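Local coordinates for 27kDa outer membrane protein (Silicibacter pomeroyi, PDB 3GYK) that probably acts as a thiol-disulfide oxidoreductase through its DsbA-like thioredoxin domain, the part of the longer protein present here, at residues 15-20 / 83-88; 37-42 / 156-161; 51-56 / 170-175; 77-82 / 123-128. All blocks are in the same frame, centred on the assembly; numbering follows the deposited sequence.

Interaction 1 (15-20 / 83-88); sequences PVLGNP and KYEAFH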
loop_
_atom_site.group_PDB
_atom_site.type_symbol
_atom_site.label_atom_id
_atom_site.label_comp_id
_atom_site.label_asym_id
_atom_site.label_seq_id
_atom_site.Cartn_x
_atom_site.Cartn_y
_atom_site.Cartn_z
ATOM N N PRO A 15 2.627 -5.106 4.366
ATOM C CA PRO A 15 2.235 -6.150 3.409
ATOM C C PRO A 15 3.168 -6.278 2.206
ATOM O O PRO A 15 3.679 -5.284 1.696
ATOM C CB PRO A 15 0.849 -5.705 2.937
ATOM C CG PRO A 15 0.320 -4.867 4.083
ATOM C CD PRO A 15 1.528 -4.157 4.651
ATOM N N VAL A 16 3.347 -7.515 1.760
ATOM C CA VAL A 16 4.135 -7.807 0.580
ATOM C C VAL A 16 3.222 -8.436 -0.476
ATOM O O VAL A 16 2.556 -9.442 -0.207
ATOM C CB VAL A 16 5.281 -8.787 0.915
ATOM C CG1 VAL A 16 5.999 -9.260 -0.369
ATOM C CG2 VAL A 16 6.282 -8.120 1.892
ATOM N N LEU A 17 3.204 -7.839 -1.662
ATOM C CA LEU A 17 2.495 -8.377 -2.818
ATOM C C LEU A 17 3.486 -8.667 -3.931
ATOM O O LEU A 17 4.673 -8.441 -3.763
ATOM C CB LEU A 17 1.431 -7.381 -3.306
ATOM C CG LEU A 17 0.187 -7.254 -2.418
ATOM C CD1 LEU A 17 0.499 -6.486 -1.145
ATOM C CD2 LEU A 17 -0.884 -6.498 -3.219
ATOM N N GLY A 18 3.008 -9.206 -5.058
ATOM C CA GLY A 18 3.910 -9.499 -6.182
ATOM C C GLY A 18 4.748 -10.701 -5.791
ATOM O O GLY A 18 4.270 -11.606 -5.083
ATOM N N ASN A 19 6.006 -10.732 -6.225
ATOM C CA ASN A 19 6.840 -11.903 -5.983
ATOM C C ASN A 19 7.621 -11.637 -4.689
ATOM O O ASN A 19 8.431 -10.713 -4.648
ATOM C CB ASN A 19 7.805 -12.096 -7.170
ATOM C CG ASN A 19 8.596 -13.380 -7.086
ATOM O OD1 ASN A 19 8.889 -13.890 -6.000
ATOM N ND2 ASN A 19 8.922 -13.944 -8.246
ATOM N N PRO A 20 7.417 -12.449 -3.641
ATOM C CA PRO A 20 8.088 -12.110 -2.368
ATOM C C PRO A 20 9.615 -12.190 -2.461
ATOM O O PRO A 20 10.296 -11.623 -1.622
ATOM C CB PRO A 20 7.612 -13.205 -1.410
ATOM C CG PRO A 20 6.422 -13.826 -2.077
ATOM C CD PRO A 20 6.620 -13.686 -3.536
ATOM N N LYS A 83 -7.113 -11.642 3.993
ATOM C CA LYS A 83 -7.827 -11.023 2.891
ATOM C C LYS A 83 -7.324 -9.608 2.587
ATOM O O LYS A 83 -8.038 -8.828 1.963
ATOM C CB LYS A 83 -9.340 -11.004 3.186
ATOM C CG LYS A 83 -10.025 -12.360 3.046
ATOM C CD LYS A 83 -11.517 -12.259 3.387
ATOM C CE LYS A 83 -12.281 -13.467 2.887
ATOM N NZ LYS A 83 -12.057 -14.643 3.782
ATOM N N TYR A 84 -6.091 -9.291 3.006
ATOM C CA TYR A 84 -5.525 -7.956 2.767
ATOM C C TYR A 84 -5.559 -7.562 1.289
ATOM O O TYR A 84 -6.084 -6.499 0.928
ATOM C CB TYR A 84 -4.084 -7.811 3.335
ATOM C CG TYR A 84 -3.560 -6.420 3.070
ATOM C CD1 TYR A 84 -3.900 -5.362 3.913
ATOM C CD2 TYR A 84 -2.793 -6.147 1.922
ATOM C CE1 TYR A 84 -3.434 -4.063 3.658
ATOM C CE2 TYR A 84 -2.348 -4.871 1.644
ATOM C CZ TYR A 84 -2.697 -3.830 2.511
ATOM O OH TYR A 84 -2.277 -2.559 2.240
ATOM N N GLU A 85 -4.980 -8.396 0.424
ATOM C CA GLU A 85 -4.865 -8.017 -0.982
ATOM C C GLU A 85 -6.235 -7.780 -1.641
ATOM O O GLU A 85 -6.430 -6.756 -2.312
ATOM C CB GLU A 85 -4.042 -9.048 -1.790
ATOM C CG GLU A 85 -3.835 -8.600 -3.232
ATOM C CD GLU A 85 -2.920 -9.502 -4.057
ATOM O OE1 GLU A 85 -2.190 -10.348 -3.461
ATOM O OE2 GLU A 85 -2.945 -9.358 -5.306
ATOM N N ALA A 86 -7.170 -8.716 -1.453
ATOM C CA ALA A 86 -8.484 -8.591 -2.085
ATOM C C ALA A 86 -9.179 -7.330 -1.574
ATOM O O ALA A 86 -9.819 -6.591 -2.346
ATOM C CB ALA A 86 -9.330 -9.811 -1.786
ATOM N N PHE A 87 -9.030 -7.066 -0.277
ATOM C CA PHE A 87 -9.675 -5.895 0.335
ATOM C C PHE A 87 -9.053 -4.586 -0.171
ATOM O O PHE A 87 -9.776 -3.630 -0.517
ATOM C CB PHE A 87 -9.586 -6.018 1.865
ATOM C CG PHE A 87 -10.485 -5.062 2.641
ATOM C CD1 PHE A 87 -11.678 -4.559 2.106
ATOM C CD2 PHE A 87 -10.130 -4.704 3.952
ATOM C CE1 PHE A 87 -12.497 -3.703 2.867
ATOM C CE2 PHE A 87 -10.930 -3.849 4.715
ATOM C CZ PHE A 87 -12.128 -3.353 4.172
ATOM N N HIS A 88 -7.726 -4.555 -0.269
ATOM C CA HIS A 88 -7.011 -3.410 -0.813
ATOM C C HIS A 88 -7.478 -3.053 -2.221
ATOM O O HIS A 88 -7.788 -1.889 -2.485
ATOM C CB HIS A 88 -5.488 -3.645 -0.819
ATOM C CG HIS A 88 -4.740 -2.593 -1.558
ATOM N ND1 HIS A 88 -4.360 -1.412 -0.970
ATOM C CD2 HIS A 88 -4.344 -2.517 -2.853
ATOM C CE1 HIS A 88 -3.747 -0.652 -1.859
ATOM N NE2 HIS A 88 -3.731 -1.297 -3.015
HETATM O O HOH W 1 0.360 -10.662 -5.121
#
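Pro15 sets the CB-CG side of its pyrrolidine ring over one face of the Tyr84 ring, a CH-pi contact in which CG of Pro15 sits 3.7 Å from the centroid of the Tyr84 ring and 18° off its normal. The contact joins strand 16-18, at one border of the thioredoxin-fold sheet, to helix 84-92 of the helical insertion that DsbA-like proteins carry within that fold. The two side chains cross nearly at right angles, and CB of Pro15 also reaches CE2 of Tyr84 at 3.5 Å. With CG anti to the backbone N (chi1 -180°), the tyrosine projects from the start of its helix toward the sheet, where its hydroxyl is hydrogen-bonded to Glu60. Leu17 comes to the same ring at the edge, its CD1 4.3 Å from CE2 of Tyr84. Its other methyl, CD2, packs 3.6 Å from CG of Glu85, using the aliphatic part of that extended side chain. Beyond this apolar contact the Glu85 carboxylate has polar partners: OE2 accepts from the indole N-H of Trp89. The other oxygen reaches back to the strand through one water, which donates to OE1 of Glu85 at 3.1 Å and accepts from the backbone N of Gly18 at 3.0 Å.

Interaction 2 (37-42 / 156-161); sequences CRRAMA and PGFVEQ. With SO4 (sulfate ion), chain F.
The polar end of Arg39 is shared between a sulfate ion and an aromatic ring: NH1 of Arg39 gives a weak hydrogen bond to O3 of the sulfate at 3.5 Å, while NE of Arg39 lies 3.4 Å from CZ of Phe158. The sulfate probably comes from the crystallisation liquor and sits at the guanidinium edge. Phe158 brings CE2 over one face of the guanidinium, but the two planes stand 47° apart, so this is a tilted contact and not a flat stack. Arg39 gets there with CG anti to the backbone N (chi1 -167°) and an extended chain from CG to NE, which takes it across the phenyl ring at about a right angle. Farther along the ring edge, the backbone N of Ala40 lies in the ring plane, 3.7 Å from CE1 of Phe158, and the methyl of Ala40 is 4.0 Å from CD1 of Phe158. An alanine in place of Phe158 is likely to open a gap beside Ala40 and set the Arg39 side chain free to swing. The ring also meets Tyr36. Phe158 thus ties the loop before helix 161-174 to helix 35-50, at whose start Cys34, just before it, and Cys37, in its first turn, form a CxxC pattern consistent with the redox site of the thioredoxin fold.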
loop_
_atom_site.group_PDB
_atom_site.type_symbol
_atom_site.label_atom_id
_atom_site.label_comp_id
_atom_site.label_asym_id
_atom_site.label_seq_id
_atom_site.Cartn_x
_atom_site.Cartn_y
_atom_site.Cartn_z
ATOM N N CYS A 37 -3.934 7.988 -6.055
ATOM C CA CYS A 37 -3.772 6.581 -5.627
ATOM C C CYS A 37 -4.754 5.664 -6.327
ATOM O O CYS A 37 -4.398 4.546 -6.759
ATOM C CB CYS A 37 -3.932 6.460 -4.111
ATOM S SG CYS A 37 -2.575 7.274 -3.224
ATOM N N ARG A 38 -6.001 6.100 -6.429
ATOM C CA ARG A 38 -6.996 5.279 -7.102
ATOM C C ARG A 38 -6.615 5.071 -8.585
ATOM O O ARG A 38 -6.803 3.974 -9.142
ATOM C CB ARG A 38 -8.396 5.881 -6.931
ATOM C CG ARG A 38 -8.895 5.840 -5.508
ATOM C CD ARG A 38 -10.357 6.306 -5.388
ATOM N NE ARG A 38 -10.818 6.097 -4.022
ATOM C CZ ARG A 38 -12.089 6.172 -3.637
ATOM N NH1 ARG A 38 -13.035 6.443 -4.521
ATOM N NH2 ARG A 38 -12.399 5.965 -2.360
ATOM N N ARG A 39 -6.080 6.127 -9.210
ATOM C CA ARG A 39 -5.571 6.072 -10.570
ATOM C C ARG A 39 -4.327 5.161 -10.701
ATOM O O ARG A 39 -4.164 4.465 -11.712
ATOM C CB ARG A 39 -5.232 7.495 -11.041
ATOM C CG ARG A 39 -4.999 7.583 -12.524
ATOM C CD ARG A 39 -4.883 9.030 -12.999
ATOM N NE ARG A 39 -4.127 9.080 -14.249
ATOM C CZ ARG A 39 -3.745 10.201 -14.855
ATOM N NH1 ARG A 39 -4.071 11.381 -14.331
ATOM N NH2 ARG A 39 -3.040 10.138 -15.983
ATOM N N ALA A 40 -3.459 5.183 -9.689
ATOM C CA ALA A 40 -2.233 4.384 -9.700
ATOM C C ALA A 40 -2.534 2.882 -9.567
ATOM O O ALA A 40 -1.721 2.069 -9.973
ATOM C CB ALA A 40 -1.270 4.827 -8.568
HETATM N N MSE A 41 -3.693 2.519 -9.018
HETATM C CA MSE A 41 -3.992 1.083 -8.794
HETATM C C MSE A 41 -3.827 0.245 -10.057
HETATM O O MSE A 41 -3.135 -0.777 -10.030
HETATM C CB MSE A 41 -5.403 0.888 -8.209
HETATM C CG MSE A 41 -5.766 -0.568 -8.101
HETATM SE SE MSE A 41 -7.612 -0.791 -7.617
HETATM C CE MSE A 41 -8.389 -0.762 -9.374
ATOM N N ALA A 42 -4.433 0.680 -11.165
ATOM C CA ALA A 42 -4.313 -0.078 -12.403
ATOM C C ALA A 42 -2.882 -0.131 -12.965
ATOM O O ALA A 42 -2.523 -1.124 -13.619
ATOM C CB ALA A 42 -5.299 0.427 -13.467
ATOM N N PRO A 156 8.540 10.296 -6.000
ATOM C CA PRO A 156 7.483 10.853 -5.121
ATOM C C PRO A 156 6.339 11.463 -5.941
ATOM O O PRO A 156 6.165 12.696 -5.989
ATOM C CB PRO A 156 8.227 11.934 -4.345
ATOM C CG PRO A 156 9.280 12.435 -5.347
ATOM C CD PRO A 156 9.723 11.171 -6.069
ATOM N N GLY A 157 5.562 10.606 -6.588
ATOM C CA GLY A 157 4.398 11.125 -7.312
ATOM C C GLY A 157 3.698 10.031 -8.079
ATOM O O GLY A 157 4.163 8.881 -8.111
ATOM N N PHE A 158 2.598 10.413 -8.728
ATOM C CA PHE A 158 1.899 9.491 -9.614
ATOM C C PHE A 158 2.808 9.121 -10.794
ATOM O O PHE A 158 3.486 9.979 -11.350
ATOM C CB PHE A 158 0.603 10.117 -10.148
ATOM C CG PHE A 158 -0.061 9.266 -11.210
ATOM C CD1 PHE A 158 -0.790 8.128 -10.843
ATOM C CD2 PHE A 158 0.065 9.589 -12.554
ATOM C CE1 PHE A 158 -1.385 7.322 -11.823
ATOM C CE2 PHE A 158 -0.533 8.788 -13.545
ATOM C CZ PHE A 158 -1.254 7.658 -13.172
ATOM N N VAL A 159 2.816 7.841 -11.164
ATOM C CA VAL A 159 3.510 7.371 -12.372
ATOM C C VAL A 159 2.669 6.323 -13.099
ATOM O O VAL A 159 1.936 5.560 -12.452
ATOM C CB VAL A 159 4.924 6.768 -12.080
ATOM C CG1 VAL A 159 5.994 7.891 -12.074
ATOM C CG2 VAL A 159 4.933 5.950 -10.768
ATOM N N GLU A 160 2.791 6.303 -14.428
ATOM C CA GLU A 160 2.178 5.284 -15.286
ATOM C C GLU A 160 2.884 3.951 -15.092
ATOM O O GLU A 160 3.984 3.890 -14.536
ATOM C CB GLU A 160 2.309 5.680 -16.767
ATOM C CG GLU A 160 1.505 6.886 -17.191
ATOM C CD GLU A 160 1.702 7.208 -18.655
ATOM O OE1 GLU A 160 2.073 6.300 -19.429
ATOM O OE2 GLU A 160 1.496 8.375 -19.031
ATOM N N GLN A 161 2.266 2.883 -15.586
ATOM C CA GLN A 161 2.940 1.580 -15.595
ATOM C C GLN A 161 4.265 1.593 -16.361
ATOM O O GLN A 161 5.253 1.046 -15.872
ATOM C CB GLN A 161 2.041 0.512 -16.180
ATOM C CG GLN A 161 2.732 -0.864 -16.301
ATOM C CD GLN A 161 1.847 -1.875 -17.026
ATOM O OE1 GLN A 161 0.631 -1.693 -17.099
ATOM N NE2 GLN A 161 2.455 -2.936 -17.582
HETATM S S SO4 F . -6.603 12.533 -11.236
HETATM O O1 SO4 F . -5.832 13.641 -11.794
HETATM O O2 SO4 F . -7.828 13.042 -10.627
HETATM O O3 SO4 F . -6.903 11.595 -12.317
HETATM O O4 SO4 F . -5.837 11.862 -10.191
#

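Interaction 3 (51-56 / 170-175); sequences DPNVRL and RARKAA
Arg172 and Asp51 approach each other from opposite directions and meet end-on, guanidinium to carboxylate, in a two-pronged salt bridge between helix 161-174, the C-terminal helix of the thioredoxin fold, and the turn leading into strand 54-60. The bond from NH1 of Arg172 to OD2 of Asp51 is 2.8 Å long and uses the syn lone pair, with the oxygen in the guanidinium plane. The second, from NH2 of Arg172 to OD1 of Asp51, is 3.0 Å and more tilted, for the two planes are twisted 48° apart. Arg172 reaches across on a chain extended from CG to NE, and its NE pairs with Asp23. The Asn53 amide, by contrast, runs nearly parallel to the guanidinium, the planes only 13° apart, and CB of Asn53 lies 3.4 Å from NH2 of Arg172. The backbone O of Asn53 accepts a further, weak bond from the same NH2. With a leucine at the position of Asp51, Arg172 would probably lose one of its two carboxylate mates and the turn its internal acceptor. Gln165 also binds OD2 of Asp51, whereas OD1 of Asp51 takes the backbone N of Asn53 at 3.0 Å on its anti side, closing an Asx turn.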
loop_
_atom_site.group_PDB
_atom_site.type_symbol
_atom_site.label_atom_id
_atom_site.label_comp_id
_atom_site.label_asym_id
_atom_site.label_seq_id
_atom_site.Cartn_x
_atom_site.Cartn_y
_atom_site.Cartn_z
ATOM N N ASP A 51 5.532 -8.013 -14.938
ATOM C CA ASP A 51 6.861 -8.294 -14.402
ATOM C C ASP A 51 6.758 -9.188 -13.167
ATOM O O ASP A 51 6.501 -8.699 -12.062
ATOM C CB ASP A 51 7.578 -6.983 -14.026
ATOM C CG ASP A 51 9.082 -7.179 -13.820
ATOM O OD1 ASP A 51 9.487 -8.269 -13.339
ATOM O OD2 ASP A 51 9.865 -6.247 -14.158
ATOM N N PRO A 52 6.973 -10.504 -13.359
ATOM C CA PRO A 52 6.826 -11.454 -12.264
ATOM C C PRO A 52 8.013 -11.440 -11.298
ATOM O O PRO A 52 8.074 -12.285 -10.402
ATOM C CB PRO A 52 6.747 -12.806 -12.986
ATOM C CG PRO A 52 7.535 -12.633 -14.230
ATOM C CD PRO A 52 7.326 -11.164 -14.627
ATOM N N ASN A 53 8.950 -10.513 -11.489
ATOM C CA ASN A 53 10.134 -10.447 -10.632
ATOM C C ASN A 53 10.154 -9.151 -9.812
ATOM O O ASN A 53 11.211 -8.680 -9.379
ATOM C CB ASN A 53 11.407 -10.623 -11.486
ATOM C CG ASN A 53 12.606 -11.107 -10.672
ATOM O OD1 ASN A 53 12.458 -11.722 -9.608
ATOM N ND2 ASN A 53 13.801 -10.894 -11.213
ATOM N N VAL A 54 8.970 -8.567 -9.614
ATOM C CA VAL A 54 8.807 -7.324 -8.822
ATOM C C VAL A 54 8.115 -7.698 -7.519
ATOM O O VAL A 54 7.091 -8.397 -7.501
ATOM C CB VAL A 54 7.970 -6.269 -9.585
ATOM C CG1 VAL A 54 7.525 -5.123 -8.651
ATOM C CG2 VAL A 54 8.782 -5.678 -10.774
ATOM N N ARG A 55 8.720 -7.279 -6.426
ATOM C CA ARG A 55 8.175 -7.387 -5.103
ATOM C C ARG A 55 7.541 -6.043 -4.753
ATOM O O ARG A 55 8.176 -5.006 -4.941
ATOM C CB ARG A 55 9.350 -7.570 -4.176
ATOM C CG ARG A 55 9.033 -7.840 -2.768
ATOM C CD ARG A 55 10.364 -8.418 -2.259
ATOM N NE ARG A 55 10.244 -8.695 -0.854
ATOM C CZ ARG A 55 10.461 -7.795 0.091
ATOM N NH1 ARG A 55 10.871 -6.572 -0.236
ATOM N NH2 ARG A 55 10.289 -8.142 1.362
ATOM N N LEU A 56 6.331 -6.059 -4.204
ATOM C CA LEU A 56 5.601 -4.806 -3.946
ATOM C C LEU A 56 5.263 -4.667 -2.465
ATOM O O LEU A 56 4.535 -5.502 -1.919
ATOM C CB LEU A 56 4.318 -4.797 -4.767
ATOM C CG LEU A 56 3.349 -3.649 -4.532
ATOM C CD1 LEU A 56 3.962 -2.393 -5.100
ATOM C CD2 LEU A 56 2.074 -3.975 -5.254
ATOM N N ARG A 170 15.759 0.062 -14.794
ATOM C CA ARG A 170 16.979 0.833 -14.458
ATOM C C ARG A 170 17.644 0.293 -13.194
ATOM O O ARG A 170 18.869 0.198 -13.120
ATOM C CB ARG A 170 16.652 2.326 -14.284
ATOM C CG ARG A 170 16.639 3.047 -15.598
ATOM C CD ARG A 170 16.130 4.491 -15.494
ATOM N NE ARG A 170 15.702 4.925 -16.824
ATOM C CZ ARG A 170 16.531 5.331 -17.789
ATOM N NH1 ARG A 170 17.847 5.391 -17.575
ATOM N NH2 ARG A 170 16.044 5.688 -18.975
ATOM N N ALA A 171 16.817 -0.070 -12.218
ATOM C CA ALA A 171 17.298 -0.639 -10.966
ATOM C C ALA A 171 18.044 -1.933 -11.224
ATOM O O ALA A 171 19.106 -2.178 -10.642
ATOM C CB ALA A 171 16.117 -0.855 -9.968
ATOM N N ARG A 172 17.516 -2.748 -12.136
ATOM C CA ARG A 172 18.177 -4.013 -12.463
ATOM C C ARG A 172 19.490 -3.767 -13.171
ATOM O O ARG A 172 20.476 -4.448 -12.896
ATOM C CB ARG A 172 17.280 -4.903 -13.321
ATOM C CG ARG A 172 16.084 -5.376 -12.562
ATOM C CD ARG A 172 15.378 -6.522 -13.268
ATOM N NE ARG A 172 14.242 -6.963 -12.461
ATOM C CZ ARG A 172 12.975 -6.941 -12.874
ATOM N NH1 ARG A 172 12.678 -6.561 -14.118
ATOM N NH2 ARG A 172 12.015 -7.365 -12.066
ATOM N N LYS A 173 19.500 -2.796 -14.077
ATOM C CA LYS A 173 20.735 -2.453 -14.789
ATOM C C LYS A 173 21.817 -1.988 -13.815
ATOM O O LYS A 173 22.989 -2.316 -13.987
ATOM C CB LYS A 173 20.473 -1.385 -15.851
ATOM C CG LYS A 173 20.319 -1.931 -17.264
ATOM C CD LYS A 173 18.859 -2.144 -17.636
ATOM C CE LYS A 173 18.671 -2.372 -19.137
ATOM N NZ LYS A 173 17.223 -2.317 -19.522
ATOM N N ALA A 174 21.406 -1.249 -12.787
ATOM C CA ALA A 174 22.327 -0.649 -11.818
ATOM C C ALA A 174 22.813 -1.600 -10.729
ATOM O O ALA A 174 23.791 -1.303 -10.047
ATOM C CB ALA A 174 21.695 0.583 -11.182
ATOM N N ALA A 175 22.139 -2.738 -10.576
ATOM C CA ALA A 175 22.388 -3.639 -9.447
ATOM C C ALA A 175 23.743 -4.337 -9.565
ATOM O O ALA A 175 24.366 -4.685 -8.550
ATOM C CB ALA A 175 21.254 -4.671 -9.332
ATOM O OXT ALA A 175 24.246 -4.597 -10.674
#

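Interaction 4 (77-82 / 123-128); sequences AARQQG and APEVTA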
loop_
_atom_site.group_PDB
_atom_site.type_symbol
_atom_site.label_atom_id
_atom_site.label_comp_id
_atom_site.label_asym_id
_atom_site.label_seq_id
_atom_site.Cartn_x
_atom_site.Cartn_y
_atom_site.Cartn_z
ATOM N N ALA A 77 -6.240 -4.554 9.415
ATOM C CA ALA A 77 -6.949 -5.596 10.173
ATOM C C ALA A 77 -7.321 -6.819 9.319
ATOM O O ALA A 77 -7.383 -7.946 9.838
ATOM C CB ALA A 77 -8.224 -5.027 10.886
ATOM N N ALA A 78 -7.581 -6.605 8.027
ATOM C CA ALA A 78 -7.965 -7.705 7.140
ATOM C C ALA A 78 -6.860 -8.756 6.982
ATOM O O ALA A 78 -7.125 -9.892 6.555
ATOM C CB ALA A 78 -8.405 -7.184 5.768
ATOM N N ARG A 79 -5.628 -8.395 7.335
ATOM C CA ARG A 79 -4.544 -9.399 7.327
ATOM C C ARG A 79 -4.882 -10.582 8.236
ATOM O O ARG A 79 -4.507 -11.730 7.946
ATOM C CB ARG A 79 -3.216 -8.772 7.750
ATOM C CG ARG A 79 -2.690 -7.744 6.748
ATOM C CD ARG A 79 -1.451 -7.019 7.268
ATOM N NE ARG A 79 -1.646 -6.329 8.550
ATOM C CZ ARG A 79 -0.660 -5.744 9.221
ATOM N NH1 ARG A 79 0.565 -5.760 8.711
ATOM N NH2 ARG A 79 -0.895 -5.178 10.403
ATOM N N GLN A 80 -5.608 -10.316 9.325
ATOM C CA GLN A 80 -5.933 -11.355 10.295
ATOM C C GLN A 80 -6.895 -12.385 9.725
ATOM O O GLN A 80 -7.012 -13.488 10.259
ATOM C CB GLN A 80 -6.499 -10.758 11.594
ATOM C CG GLN A 80 -5.562 -9.773 12.295
ATOM C CD GLN A 80 -4.126 -10.274 12.332
ATOM O OE1 GLN A 80 -3.870 -11.393 12.789
ATOM N NE2 GLN A 80 -3.178 -9.452 11.833
ATOM N N GLN A 81 -7.553 -12.024 8.624
ATOM C CA GLN A 81 -8.516 -12.895 7.960
ATOM C C GLN A 81 -7.995 -13.352 6.607
ATOM O O GLN A 81 -8.720 -13.991 5.846
ATOM C CB GLN A 81 -9.870 -12.188 7.817
ATOM C CG GLN A 81 -10.586 -12.028 9.154
ATOM C CD GLN A 81 -11.924 -11.345 9.020
ATOM O OE1 GLN A 81 -12.812 -11.844 8.315
ATOM N NE2 GLN A 81 -12.094 -10.212 9.715
ATOM N N GLY A 82 -6.733 -13.024 6.323
ATOM C CA GLY A 82 -6.062 -13.499 5.129
ATOM C C GLY A 82 -6.593 -12.865 3.871
ATOM O O GLY A 82 -6.504 -13.457 2.787
ATOM N N ALA A 123 -5.963 -3.207 17.175
ATOM C CA ALA A 123 -4.700 -3.885 17.532
ATOM C C ALA A 123 -3.542 -2.882 17.510
ATOM O O ALA A 123 -3.468 -2.061 16.597
ATOM C CB ALA A 123 -4.401 -5.042 16.543
ATOM N N PRO A 124 -2.644 -2.953 18.514
ATOM C CA PRO A 124 -1.508 -2.023 18.465
ATOM C C PRO A 124 -0.579 -2.213 17.242
ATOM O O PRO A 124 0.070 -1.252 16.838
ATOM C CB PRO A 124 -0.767 -2.281 19.791
ATOM C CG PRO A 124 -1.196 -3.653 20.218
ATOM C CD PRO A 124 -2.637 -3.772 19.742
ATOM N N GLU A 125 -0.522 -3.398 16.625
ATOM C CA GLU A 125 0.285 -3.528 15.387
ATOM C C GLU A 125 -0.262 -2.631 14.245
ATOM O O GLU A 125 0.494 -2.202 13.372
ATOM C CB GLU A 125 0.431 -4.990 14.916
ATOM C CG GLU A 125 -0.863 -5.595 14.415
ATOM C CD GLU A 125 -0.730 -7.037 13.924
ATOM O OE1 GLU A 125 0.368 -7.445 13.489
ATOM O OE2 GLU A 125 -1.746 -7.766 13.971
ATOM N N VAL A 126 -1.572 -2.346 14.263
ATOM C CA VAL A 126 -2.179 -1.514 13.226
ATOM C C VAL A 126 -1.679 -0.063 13.407
ATOM O O VAL A 126 -1.160 0.579 12.459
ATOM C CB VAL A 126 -3.753 -1.598 13.281
ATOM C CG1 VAL A 126 -4.397 -0.540 12.384
ATOM C CG2 VAL A 126 -4.219 -2.999 12.845
ATOM N N THR A 127 -1.799 0.418 14.639
ATOM C CA THR A 127 -1.245 1.717 15.018
ATOM C C THR A 127 0.260 1.818 14.699
ATOM O O THR A 127 0.701 2.829 14.125
ATOM C CB THR A 127 -1.493 1.982 16.482
ATOM O OG1 THR A 127 -2.915 2.002 16.696
ATOM C CG2 THR A 127 -0.886 3.320 16.896
ATOM N N ALA A 128 1.017 0.762 15.044
ATOM C CA ALA A 128 2.461 0.729 14.798
ATOM C C ALA A 128 2.765 0.869 13.304
ATOM O O ALA A 128 3.695 1.614 12.931
ATOM C CB ALA A 128 3.139 -0.540 15.401
#
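The Arg79 guanidinium and the Glu125 carboxylate slide past one another in opposite directions, their planes 43° apart, and NH2 of Arg79 comes no nearer than 4.0 Å to OE1 of Glu125. That oxygen stands well out of the guanidinium plane and no N-H points at it, so any attraction is probably between the charges alone, at a distance too long for a salt bridge. Gln80 and Glu125 approach each other from opposite directions, amide and carboxylate inclined by 41°; NE2 of Gln80 is 3.1 Å from OE2 of Glu125, at too poor an angle for a hydrogen bond. Glu125 presents both oxygens because its CG takes the crowded position between the backbone N and the carbonyl carbon (chi1 69°) and the chain then runs out straight. The site lies in the helical part of the DsbA-like fold, where the loop leaving helix 66-77 passes the first turn of helix 124-140. Arg79 is bent at chi3 (-57°), which turns its polar end back toward the end of helix 66-77: NE donates to the backbone O of Leu76, and NH1 to Asn13. Asn13 in turn binds the backbone O of Glu125. Beside these polar groups the buried Val126 brings CG2 to 4.3 Å from the backbone N of Ala77 and also touches Leu76 and Arg73 of helix 66-77.

Overall arrangement
Interaction 1 is the buried contact of the four, built mainly of apolar and CH-pi packing; interactions 2, 3 and 4 are partly buried and draw on charged or polar side chains. Interactions 1 and 3 reach neighbouring strands of one sheet, and Leu17 N probably bonds to Leu56 O (2.7 Å). Interactions 2 and 3 involve the two ends of the last helix: the loop entering it meets helix 35-50, and its final turns hold the turn before strand 54-60. Interaction 4 lies wholly among the inserted helices, yet touches interaction 1, where Tyr84 packs on Arg79. Its opposite charges stay apart, whereas those of interaction 3, about 29 Å away between centres, bond directly.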